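PDB 7LPO: cytoplasmic protein from Cryptococcus neoformans var. grubii serotype A, which probably hydrolyses the beta-glucosidic bond of steryl glucosides, as a sterylglucosidase of glycoside hydrolase family 5. Local coordinates for residues S17-H22 against L259-I264; T25-D30 against G675-I680; S83-L88 against K132-R137; A559-N564 against F665-P670. All blocks are in the same frame, centred on the assembly; numbering follows the deposited sequence.

Interaction 1: S17-H22 against L259-I264; sequences SPHYIH and LDECVI
The imidazole of His19 and the carboxylate of Glu261 lie stacked, their planes only 12° apart, with Glu261 OE2 over one face of the ring and 3.5 Å from His19 NE2. The two side chains run alongside each other and point the same way. Glu261 reaches this position as an extended chain, CG anti to the backbone N (chi1 177°), which also brings its CG to 3.9 Å from His19 CD2. Next to this pair, the edge of Tyr20 faces His22 ND1, and Tyr20 CD2 sits over the centre of the His22 ring. One water bridges the backbones, accepting from Ile21 N at 3.0 Å and donating to Asp260 O at 2.9 Å. Farther along, Ile21 CD1 rests on Ile264 CG2 at 4.3 Å. The carboxylate of Asp260 turns to His420, while His19 O is taken by Arg137 NH1. Residues 17-20 form a type I turn, and Ser17 OG accepts from His19 N at 3.3 Å as an ST turn. The N-terminal arm thus lies against the loop entering strand 263-267, at the N-terminal end of the parallel strands of a TIM barrel, the end away from the usual catalytic face.

Interaction 2: T25-D30 against G675-I680; sequences TLHFQD and GIPERI
His27 and Ile676 are the closest residues along the two backbones, their CA atoms 8.0 Å apart, and no hydrogen bond joins the segments, which meet through side chains alone. The imidazole of His27 carries the contact from its side. With CG anti to its own carbonyl carbon (chi1 -52°), the ring projects across to residues 676 and 677. Pro677 approaches from the opposite direction and lays CD over one face of the ring, displaced toward the rim, in a CH-pi contact 4.2 Å from the centroid and 21° off the ring normal. Ile676 meets the same ring at a slant with two of its branches. Its CG2 methyl comes within 3.4 Å of His27 NE2, and its CD1 lies 3.8 Å from His27 CD2. Aliphatic groups thus meet the imidazole over one face, from Pro677, and at a slant near NE2 and CD2, from Ile676. Beyond the contact, Ile676 and Pro677 also touch Ser35, whose OG bonds to Gly675 O, and Pro677 packs on Tyr691. Strand 676-682 is an outermost strand of a four-stranded antiparallel sheet and pairs with 689-696, with a classic bulge at Glu678 and Arg679 opposite Ala692; His27 immediately precedes the short strand 28-29, which runs antiparallel to strand 35-43.

Interaction 3: S83-L88 against K132-R137; sequences SADLHL and KEWGFR
Trp134, just beyond the last turn of helix 118-133, meets helix 83-93 through both a face and an edge of its indole. At the edge, NE1 donates to Asp85 OD1 at 3.1 Å in a nearly straight bond that stays in the ring plane and uses the anti lone pair of the oxygen. The carboxylate is turned 43° from the indole, and Lys130 forms a salt bridge to the same OD1, so this oxygen is gripped from two sources and its negative charge is probably at least partly offset by Lys130. Over one face, Leu88 CB stands 3.9 Å from the centroid of the five-membered ring as a CH-pi contact, and Leu88 CD1 approaches Trp134 CD1 at 3.6 Å. The indole carbon CZ2 also lies 3.5 Å from the carbonyl oxygen of Asp85. Gly135 then ends the helix with positive phi (85°) in a Schellman motif, its N bonded to Lys132 O at 2.9 Å, and beyond it the next side chain reaches the same partner, Leu88. Phe136 touches Leu88 CD2 through CE2 at 3.8 Å and turns its edge to the carbonyl oxygen of Leu88; Lys92 makes a cation-pi contact with its ring. Arg137 then begins strand 137-143. Helix 118-133 belongs to the crossover between parallel strands 98-104 and 137-143, and the turn that follows it, packed on helix 83-93, joins adjacent outer helices, as in a TIM barrel.

Interaction 4: A559-N564 against F665-P670; sequences ACDGPN and FCRPYP
A bend at chi3 (64°) swings the guanidinium of Arg667 round toward Asp561, whose CG lies beside its backbone N (chi1 -74°) and carries the carboxylate out to meet it. The two side chains come from opposite directions and form a salt bridge by a single bond, Arg667 NH2 donating to Asp561 OD2 at 3.1 Å. The bond is nearly straight and lies in the guanidinium plane, but it reaches the oxygen from above the carboxylate plane; the two flat groups are turned 42° apart. A water sits beside the bond: it accepts from Arg667 NE at 3.3 Å and lies 2.7 Å from Asp561 OD2 and 2.8 Å from Pro668 O. The loop bearing Asp561 is braced from within. Asn564 ND2 donates to Ala559 O at 2.8 Å in the plane of its amide, and Asn564 N bonds to Asp561 O at 2.9 Å. Both charged groups have second partners, which are their stronger ones: Asp561 OD1 pairs with Arg39 on strand 35-43, and Arg667 NH1 with Asp554 on helix 547-559. Acids and bases thus alternate through Asp554, Arg667, Asp561 and Arg39, each charge offsetting its neighbours, which probably helps keep the buried Asp561 and Arg667 ionised.

From the N terminus, residues 17-22 and 25-30 come first and open interactions 1 and 2, joined to each other by His22 N and Gln29 O. Interaction 3 closes the shortest loop, from 83-88 to 132-137, and is nested within both; Arg137 ties it to interaction 1 through His19 O. Interaction 1 closes at 259-264, while interaction 2 stays open, so the two cross. Interaction 4, between 559-564 and 665-670, follows interactions 1 and 3 in series and nests inside interaction 2, which closes last at 675-680, where Ile680 N meets Gly562 O. Together they connect the N-terminal arm, the barrel and the C-terminal beta sheet.

Interaction 1: S17-H22 against L259-I264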
# COMPACT_ATOMS: atom_id res chain seq x y z
N SER A 17 -24.48 -10.33 -12.44
CA SER A 17 -23.87 -11.28 -13.36
C SER A 17 -23.38 -12.51 -12.61
O SER A 17 -23.30 -12.49 -11.37
CB SER A 17 -22.70 -10.61 -14.09
OG SER A 17 -21.50 -10.75 -13.36
N PRO A 18 -23.04 -13.59 -13.31
CA PRO A 18 -22.59 -14.80 -12.61
C PRO A 18 -21.19 -14.68 -12.02
O PRO A 18 -20.83 -15.49 -11.16
CB PRO A 18 -22.65 -15.89 -13.68
CG PRO A 18 -23.00 -15.18 -15.00
CD PRO A 18 -22.91 -13.70 -14.77
N HIS A 19 -20.41 -13.69 -12.44
CA HIS A 19 -19.08 -13.44 -11.89
C HIS A 19 -19.09 -12.45 -10.73
O HIS A 19 -18.02 -12.09 -10.24
CB HIS A 19 -18.15 -12.91 -12.98
CG HIS A 19 -18.17 -13.72 -14.24
ND1 HIS A 19 -17.73 -15.02 -14.29
CD2 HIS A 19 -18.58 -13.41 -15.50
CE1 HIS A 19 -17.87 -15.48 -15.53
NE2 HIS A 19 -18.38 -14.52 -16.27
N TYR A 20 -20.26 -11.99 -10.30
CA TYR A 20 -20.36 -11.01 -9.23
C TYR A 20 -19.80 -11.58 -7.93
O TYR A 20 -20.11 -12.71 -7.55
CB TYR A 20 -21.83 -10.62 -9.05
CG TYR A 20 -22.14 -9.42 -8.19
CD1 TYR A 20 -22.13 -8.15 -8.72
CD2 TYR A 20 -22.51 -9.57 -6.86
CE1 TYR A 20 -22.45 -7.04 -7.95
CE2 TYR A 20 -22.83 -8.47 -6.08
CZ TYR A 20 -22.80 -7.21 -6.64
OH TYR A 20 -23.10 -6.11 -5.88
N ILE A 21 -18.98 -10.79 -7.25
CA ILE A 21 -18.47 -11.14 -5.93
C ILE A 21 -19.23 -10.32 -4.90
O ILE A 21 -19.16 -9.09 -4.90
CB ILE A 21 -16.96 -10.90 -5.81
CG1 ILE A 21 -16.19 -11.92 -6.64
CG2 ILE A 21 -16.56 -10.97 -4.35
CD1 ILE A 21 -14.72 -11.56 -6.84
N HIS A 22 -19.97 -11.00 -4.03
CA HIS A 22 -20.64 -10.32 -2.93
C HIS A 22 -19.62 -9.91 -1.87
O HIS A 22 -18.65 -10.61 -1.61
CB HIS A 22 -21.71 -11.23 -2.34
CG HIS A 22 -22.82 -11.52 -3.30
ND1 HIS A 22 -23.87 -10.65 -3.51
CD2 HIS A 22 -23.03 -12.56 -4.15
CE1 HIS A 22 -24.69 -11.15 -4.42
NE2 HIS A 22 -24.19 -12.31 -4.83
N LEU A 259 -15.67 -4.17 -15.75
CA LEU A 259 -16.22 -3.85 -14.44
C LEU A 259 -16.85 -5.09 -13.81
O LEU A 259 -17.55 -5.85 -14.48
CB LEU A 259 -17.25 -2.74 -14.56
CG LEU A 259 -16.73 -1.36 -14.98
CD1 LEU A 259 -17.90 -0.37 -14.96
CD2 LEU A 259 -15.62 -0.87 -14.10
N ASP A 260 -16.54 -5.30 -12.53
CA ASP A 260 -17.15 -6.33 -11.70
C ASP A 260 -16.64 -7.74 -12.01
O ASP A 260 -16.38 -8.52 -11.09
CB ASP A 260 -18.68 -6.26 -11.83
CG ASP A 260 -19.22 -4.89 -11.45
OD1 ASP A 260 -18.71 -4.32 -10.46
OD2 ASP A 260 -20.14 -4.38 -12.14
N GLU A 261 -16.49 -8.07 -13.29
CA GLU A 261 -15.90 -9.35 -13.65
C GLU A 261 -14.40 -9.35 -13.40
O GLU A 261 -13.83 -10.36 -12.97
CB GLU A 261 -16.19 -9.67 -15.12
CG GLU A 261 -15.55 -10.96 -15.61
CD GLU A 261 -16.03 -11.38 -16.99
OE1 GLU A 261 -16.72 -10.58 -17.67
OE2 GLU A 261 -15.71 -12.52 -17.41
N CYS A 262 -13.73 -8.22 -13.67
CA CYS A 262 -12.30 -8.09 -13.41
C CYS A 262 -12.05 -7.02 -12.36
O CYS A 262 -11.59 -7.33 -11.26
CB CYS A 262 -11.56 -7.80 -14.71
SG CYS A 262 -9.80 -7.47 -14.48
N VAL A 263 -12.35 -5.75 -12.67
CA VAL A 263 -12.15 -4.65 -11.74
C VAL A 263 -13.32 -4.68 -10.76
O VAL A 263 -14.43 -4.28 -11.10
CB VAL A 263 -12.07 -3.30 -12.47
CG1 VAL A 263 -11.97 -2.16 -11.46
CG2 VAL A 263 -10.88 -3.31 -13.42
N ILE A 264 -13.08 -5.17 -9.55
CA ILE A 264 -14.18 -5.36 -8.62
C ILE A 264 -14.43 -4.15 -7.72
O ILE A 264 -15.50 -4.07 -7.11
CB ILE A 264 -13.95 -6.61 -7.76
CG1 ILE A 264 -12.72 -6.45 -6.86
CG2 ILE A 264 -13.78 -7.83 -8.66
CD1 ILE A 264 -12.46 -7.67 -5.94
O HOH W 1 -17.77 -8.38 -8.55

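Interaction 2: T25-D30 against G675-I680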
# COMPACT_ATOMS: atom_id res chain seq x y z
N THR A 25 -20.89 -9.62 3.70
CA THR A 25 -20.75 -10.40 4.90
C THR A 25 -19.27 -10.41 5.27
O THR A 25 -18.45 -9.71 4.63
CB THR A 25 -21.28 -11.83 4.69
OG1 THR A 25 -20.35 -12.54 3.85
CG2 THR A 25 -22.64 -11.82 4.03
N LEU A 26 -18.90 -11.23 6.24
CA LEU A 26 -17.52 -11.29 6.69
C LEU A 26 -16.57 -11.88 5.66
O LEU A 26 -15.36 -11.84 5.86
CB LEU A 26 -17.42 -12.10 7.98
CG LEU A 26 -17.88 -11.31 9.20
CD1 LEU A 26 -18.08 -12.24 10.40
CD2 LEU A 26 -16.87 -10.21 9.51
N HIS A 27 -17.10 -12.45 4.57
CA HIS A 27 -16.27 -13.03 3.53
C HIS A 27 -16.86 -12.69 2.17
O HIS A 27 -18.08 -12.61 2.01
CB HIS A 27 -16.17 -14.55 3.65
CG HIS A 27 -15.76 -15.02 5.01
ND1 HIS A 27 -14.45 -15.27 5.34
CD2 HIS A 27 -16.49 -15.28 6.11
CE1 HIS A 27 -14.39 -15.66 6.60
NE2 HIS A 27 -15.61 -15.68 7.09
N PHE A 28 -15.97 -12.50 1.20
CA PHE A 28 -16.37 -12.44 -0.19
C PHE A 28 -17.10 -13.73 -0.54
O PHE A 28 -16.73 -14.82 -0.08
CB PHE A 28 -15.16 -12.29 -1.10
CG PHE A 28 -14.42 -10.99 -0.94
CD1 PHE A 28 -15.05 -9.78 -1.12
CD2 PHE A 28 -13.06 -10.99 -0.66
CE1 PHE A 28 -14.35 -8.59 -1.01
CE2 PHE A 28 -12.35 -9.80 -0.54
CZ PHE A 28 -13.00 -8.60 -0.72
N GLN A 29 -18.12 -13.62 -1.38
CA GLN A 29 -18.86 -14.79 -1.82
C GLN A 29 -19.18 -14.71 -3.31
O GLN A 29 -19.49 -13.63 -3.82
CB GLN A 29 -20.19 -14.95 -1.08
CG GLN A 29 -20.11 -15.06 0.41
CD GLN A 29 -21.46 -14.82 1.04
OE1 GLN A 29 -21.97 -13.69 1.02
NE2 GLN A 29 -22.06 -15.87 1.56
N ASP A 30 -19.15 -15.86 -3.98
CA ASP A 30 -19.64 -15.96 -5.35
C ASP A 30 -21.14 -16.19 -5.30
O ASP A 30 -21.74 -16.31 -4.23
CB ASP A 30 -18.89 -17.05 -6.12
CG ASP A 30 -19.20 -18.45 -5.64
OD1 ASP A 30 -20.12 -18.66 -4.81
OD2 ASP A 30 -18.50 -19.37 -6.12
N GLY A 675 -18.98 -23.22 2.80
CA GLY A 675 -18.84 -22.97 4.21
C GLY A 675 -17.94 -21.78 4.49
O GLY A 675 -17.66 -20.96 3.62
N ILE A 676 -17.48 -21.70 5.73
CA ILE A 676 -16.72 -20.57 6.24
C ILE A 676 -15.31 -21.05 6.57
O ILE A 676 -15.15 -22.00 7.34
CB ILE A 676 -17.39 -19.96 7.48
CG1 ILE A 676 -18.77 -19.42 7.14
CG2 ILE A 676 -16.51 -18.84 8.06
CD1 ILE A 676 -18.78 -18.34 6.07
N PRO A 677 -14.26 -20.42 6.02
CA PRO A 677 -12.90 -20.80 6.43
C PRO A 677 -12.73 -20.60 7.92
O PRO A 677 -13.02 -19.53 8.46
CB PRO A 677 -12.00 -19.85 5.62
CG PRO A 677 -12.86 -19.32 4.51
CD PRO A 677 -14.27 -19.32 5.05
N GLU A 678 -12.26 -21.64 8.60
CA GLU A 678 -12.04 -21.57 10.04
C GLU A 678 -10.57 -21.47 10.42
O GLU A 678 -10.20 -20.65 11.26
CB GLU A 678 -12.67 -22.78 10.74
CG GLU A 678 -12.54 -22.73 12.26
CD GLU A 678 -13.86 -22.98 12.97
OE1 GLU A 678 -13.95 -24.00 13.68
OE2 GLU A 678 -14.79 -22.17 12.81
N ARG A 679 -9.70 -22.29 9.81
CA ARG A 679 -8.29 -22.29 10.18
C ARG A 679 -7.43 -22.81 9.04
O ARG A 679 -7.78 -23.80 8.39
CB ARG A 679 -8.04 -23.14 11.44
CG ARG A 679 -6.79 -22.70 12.16
CD ARG A 679 -6.26 -23.60 13.26
NE ARG A 679 -4.85 -23.26 13.43
CZ ARG A 679 -4.38 -22.26 14.17
NH1 ARG A 679 -5.21 -21.50 14.87
NH2 ARG A 679 -3.07 -22.02 14.21
N ILE A 680 -6.30 -22.15 8.82
CA ILE A 680 -5.31 -22.59 7.84
C ILE A 680 -3.96 -22.69 8.52
O ILE A 680 -3.55 -21.76 9.23
CB ILE A 680 -5.20 -21.65 6.64
CG1 ILE A 680 -6.49 -21.64 5.82
CG2 ILE A 680 -4.02 -22.06 5.76
CD1 ILE A 680 -6.63 -20.41 4.97

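Interaction 3: S83-L88 against K132-R137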
# COMPACT_ATOMS: atom_id res chain seq x y z
N SER A 83 6.60 -9.49 -23.07
CA SER A 83 6.91 -9.83 -21.68
C SER A 83 5.69 -9.80 -20.77
O SER A 83 5.70 -10.48 -19.74
CB SER A 83 7.99 -8.88 -21.14
OG SER A 83 7.60 -7.52 -21.25
N ALA A 84 4.64 -9.06 -21.13
CA ALA A 84 3.53 -8.88 -20.20
C ALA A 84 2.84 -10.20 -19.86
O ALA A 84 2.46 -10.43 -18.71
CB ALA A 84 2.52 -7.88 -20.77
N ASP A 85 2.66 -11.07 -20.86
CA ASP A 85 1.97 -12.33 -20.61
C ASP A 85 2.80 -13.26 -19.75
O ASP A 85 2.24 -14.08 -19.01
CB ASP A 85 1.63 -13.01 -21.94
CG ASP A 85 0.59 -12.25 -22.73
OD1 ASP A 85 -0.60 -12.30 -22.34
OD2 ASP A 85 0.95 -11.57 -23.72
N LEU A 86 4.13 -13.19 -19.84
CA LEU A 86 4.97 -14.07 -19.03
C LEU A 86 4.87 -13.71 -17.55
O LEU A 86 4.83 -14.61 -16.70
CB LEU A 86 6.42 -13.98 -19.51
CG LEU A 86 7.36 -15.06 -18.99
CD1 LEU A 86 6.78 -16.46 -19.16
CD2 LEU A 86 8.72 -14.96 -19.69
N HIS A 87 4.82 -12.42 -17.23
CA HIS A 87 4.68 -12.01 -15.84
C HIS A 87 3.34 -12.45 -15.26
O HIS A 87 3.28 -12.99 -14.15
CB HIS A 87 4.84 -10.50 -15.72
CG HIS A 87 6.24 -10.03 -15.96
ND1 HIS A 87 7.30 -10.41 -15.17
CD2 HIS A 87 6.75 -9.19 -16.89
CE1 HIS A 87 8.40 -9.84 -15.61
NE2 HIS A 87 8.10 -9.08 -16.65
N LEU A 88 2.25 -12.22 -16.00
CA LEU A 88 0.94 -12.63 -15.51
C LEU A 88 0.86 -14.15 -15.40
O LEU A 88 0.26 -14.68 -14.45
CB LEU A 88 -0.16 -12.09 -16.41
CG LEU A 88 -0.28 -10.56 -16.46
CD1 LEU A 88 -1.21 -10.09 -17.58
CD2 LEU A 88 -0.78 -10.01 -15.13
N LYS A 132 -7.65 -9.57 -17.22
CA LYS A 132 -8.91 -10.30 -17.31
C LYS A 132 -8.74 -11.59 -18.10
O LYS A 132 -9.28 -12.63 -17.71
CB LYS A 132 -9.97 -9.41 -17.96
CG LYS A 132 -11.36 -10.02 -18.02
CD LYS A 132 -12.30 -9.12 -18.80
CE LYS A 132 -13.64 -9.79 -19.04
NZ LYS A 132 -14.26 -9.27 -20.29
N GLU A 133 -7.99 -11.55 -19.20
CA GLU A 133 -7.75 -12.76 -19.97
C GLU A 133 -7.09 -13.83 -19.12
O GLU A 133 -7.37 -15.03 -19.29
CB GLU A 133 -6.87 -12.44 -21.19
CG GLU A 133 -7.61 -11.81 -22.35
CD GLU A 133 -6.69 -11.04 -23.28
OE1 GLU A 133 -7.05 -9.92 -23.70
OE2 GLU A 133 -5.59 -11.57 -23.59
N TRP A 134 -6.23 -13.44 -18.19
CA TRP A 134 -5.56 -14.40 -17.32
C TRP A 134 -6.36 -14.74 -16.07
O TRP A 134 -5.87 -15.49 -15.23
CB TRP A 134 -4.18 -13.86 -16.92
CG TRP A 134 -3.17 -14.01 -17.99
CD1 TRP A 134 -2.80 -13.06 -18.90
CD2 TRP A 134 -2.38 -15.17 -18.28
NE1 TRP A 134 -1.84 -13.57 -19.75
CE2 TRP A 134 -1.56 -14.86 -19.38
CE3 TRP A 134 -2.29 -16.44 -17.72
CZ2 TRP A 134 -0.67 -15.77 -19.93
CZ3 TRP A 134 -1.40 -17.35 -18.26
CH2 TRP A 134 -0.60 -17.01 -19.35
N GLY A 135 -7.56 -14.20 -15.92
CA GLY A 135 -8.43 -14.60 -14.84
C GLY A 135 -8.21 -13.89 -13.52
O GLY A 135 -8.61 -14.43 -12.48
N PHE A 136 -7.64 -12.69 -13.53
CA PHE A 136 -7.41 -11.95 -12.30
C PHE A 136 -8.62 -11.11 -11.92
O PHE A 136 -9.30 -10.55 -12.79
CB PHE A 136 -6.19 -11.04 -12.44
CG PHE A 136 -4.90 -11.76 -12.39
CD1 PHE A 136 -4.40 -12.23 -11.19
CD2 PHE A 136 -4.18 -12.00 -13.56
CE1 PHE A 136 -3.22 -12.92 -11.14
CE2 PHE A 136 -3.00 -12.69 -13.51
CZ PHE A 136 -2.51 -13.15 -12.30
N ARG A 137 -8.88 -11.01 -10.62
CA ARG A 137 -9.67 -9.93 -10.07
C ARG A 137 -8.73 -8.78 -9.74
O ARG A 137 -7.57 -9.00 -9.37
CB ARG A 137 -10.44 -10.36 -8.82
CG ARG A 137 -11.30 -11.60 -8.99
CD ARG A 137 -12.42 -11.43 -10.03
NE ARG A 137 -13.37 -12.54 -9.89
CZ ARG A 137 -14.69 -12.44 -10.06
NH1 ARG A 137 -15.25 -11.29 -10.40
NH2 ARG A 137 -15.45 -13.51 -9.88

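Interaction 4: A559-N564 against F665-P670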
# COMPACT_ATOMS: atom_id res chain seq x y z
N ALA A 559 0.87 -15.16 9.20
CA ALA A 559 0.04 -14.29 10.02
C ALA A 559 -1.32 -14.06 9.38
O ALA A 559 -2.30 -13.78 10.08
CB ALA A 559 0.76 -12.96 10.28
N CYS A 560 -1.40 -14.18 8.05
CA CYS A 560 -2.68 -14.11 7.36
C CYS A 560 -3.40 -15.45 7.32
O CYS A 560 -4.54 -15.51 6.84
CB CYS A 560 -2.47 -13.59 5.93
SG CYS A 560 -1.61 -12.01 5.91
N ASP A 561 -2.77 -16.51 7.82
CA ASP A 561 -3.39 -17.83 7.91
C ASP A 561 -3.93 -18.00 9.34
O ASP A 561 -4.58 -17.06 9.83
CB ASP A 561 -2.37 -18.89 7.49
CG ASP A 561 -2.13 -18.93 6.00
OD1 ASP A 561 -2.86 -18.26 5.24
OD2 ASP A 561 -1.19 -19.66 5.57
N GLY A 562 -3.69 -19.11 10.02
CA GLY A 562 -4.24 -19.31 11.34
C GLY A 562 -5.74 -19.17 11.32
O GLY A 562 -6.41 -19.59 10.38
N PRO A 563 -6.29 -18.55 12.37
CA PRO A 563 -7.73 -18.26 12.37
C PRO A 563 -8.11 -17.05 11.54
O PRO A 563 -9.31 -16.79 11.38
CB PRO A 563 -8.04 -18.03 13.85
CG PRO A 563 -6.75 -17.40 14.38
CD PRO A 563 -5.64 -18.14 13.63
N ASN A 564 -7.14 -16.29 11.03
CA ASN A 564 -7.45 -15.05 10.32
C ASN A 564 -8.00 -15.35 8.93
O ASN A 564 -8.99 -14.75 8.51
CB ASN A 564 -6.22 -14.16 10.25
CG ASN A 564 -5.75 -13.70 11.63
OD1 ASN A 564 -6.55 -13.53 12.54
ND2 ASN A 564 -4.45 -13.48 11.77
N PHE A 665 6.24 -17.33 -0.18
CA PHE A 665 5.10 -16.57 -0.68
C PHE A 665 4.18 -17.37 -1.59
O PHE A 665 3.04 -16.95 -1.80
CB PHE A 665 5.54 -15.27 -1.37
CG PHE A 665 6.34 -15.43 -2.64
CD1 PHE A 665 5.75 -15.86 -3.82
CD2 PHE A 665 7.67 -15.06 -2.67
CE1 PHE A 665 6.49 -15.95 -4.99
CE2 PHE A 665 8.42 -15.14 -3.84
CZ PHE A 665 7.82 -15.58 -5.00
N CYS A 666 4.62 -18.51 -2.11
CA CYS A 666 3.78 -19.39 -2.92
C CYS A 666 3.32 -20.54 -2.02
O CYS A 666 4.13 -21.40 -1.65
CB CYS A 666 4.53 -19.91 -4.14
SG CYS A 666 3.52 -20.93 -5.23
N ARG A 667 2.03 -20.55 -1.68
CA ARG A 667 1.52 -21.36 -0.58
C ARG A 667 0.17 -21.96 -0.93
O ARG A 667 -0.59 -21.37 -1.70
CB ARG A 667 1.35 -20.54 0.71
CG ARG A 667 2.46 -19.54 1.01
CD ARG A 667 1.95 -18.42 1.92
NE ARG A 667 1.56 -18.90 3.24
CZ ARG A 667 2.41 -19.22 4.21
NH1 ARG A 667 3.73 -19.12 4.02
NH2 ARG A 667 1.95 -19.65 5.38
N PRO A 668 -0.16 -23.12 -0.36
CA PRO A 668 -1.51 -23.66 -0.53
C PRO A 668 -2.54 -22.83 0.22
O PRO A 668 -2.27 -22.33 1.32
CB PRO A 668 -1.41 -25.07 0.07
CG PRO A 668 -0.32 -24.92 1.12
CD PRO A 668 0.68 -23.98 0.51
N TYR A 669 -3.72 -22.69 -0.37
CA TYR A 669 -4.81 -21.98 0.29
C TYR A 669 -6.10 -22.29 -0.45
O TYR A 669 -6.08 -22.67 -1.62
CB TYR A 669 -4.55 -20.46 0.32
CG TYR A 669 -4.76 -19.75 -0.98
CD1 TYR A 669 -3.80 -19.78 -1.97
CD2 TYR A 669 -5.92 -19.01 -1.20
CE1 TYR A 669 -4.00 -19.12 -3.17
CE2 TYR A 669 -6.12 -18.34 -2.38
CZ TYR A 669 -5.16 -18.39 -3.37
OH TYR A 669 -5.37 -17.72 -4.54
N PRO A 670 -7.25 -22.12 0.23
CA PRO A 670 -8.56 -22.38 -0.39
C PRO A 670 -9.07 -21.19 -1.18
O PRO A 670 -9.40 -20.14 -0.62
CB PRO A 670 -9.45 -22.69 0.82
CG PRO A 670 -8.85 -21.85 1.93
CD PRO A 670 -7.36 -21.77 1.66
O HOH W 2 -1.46 -20.11 2.89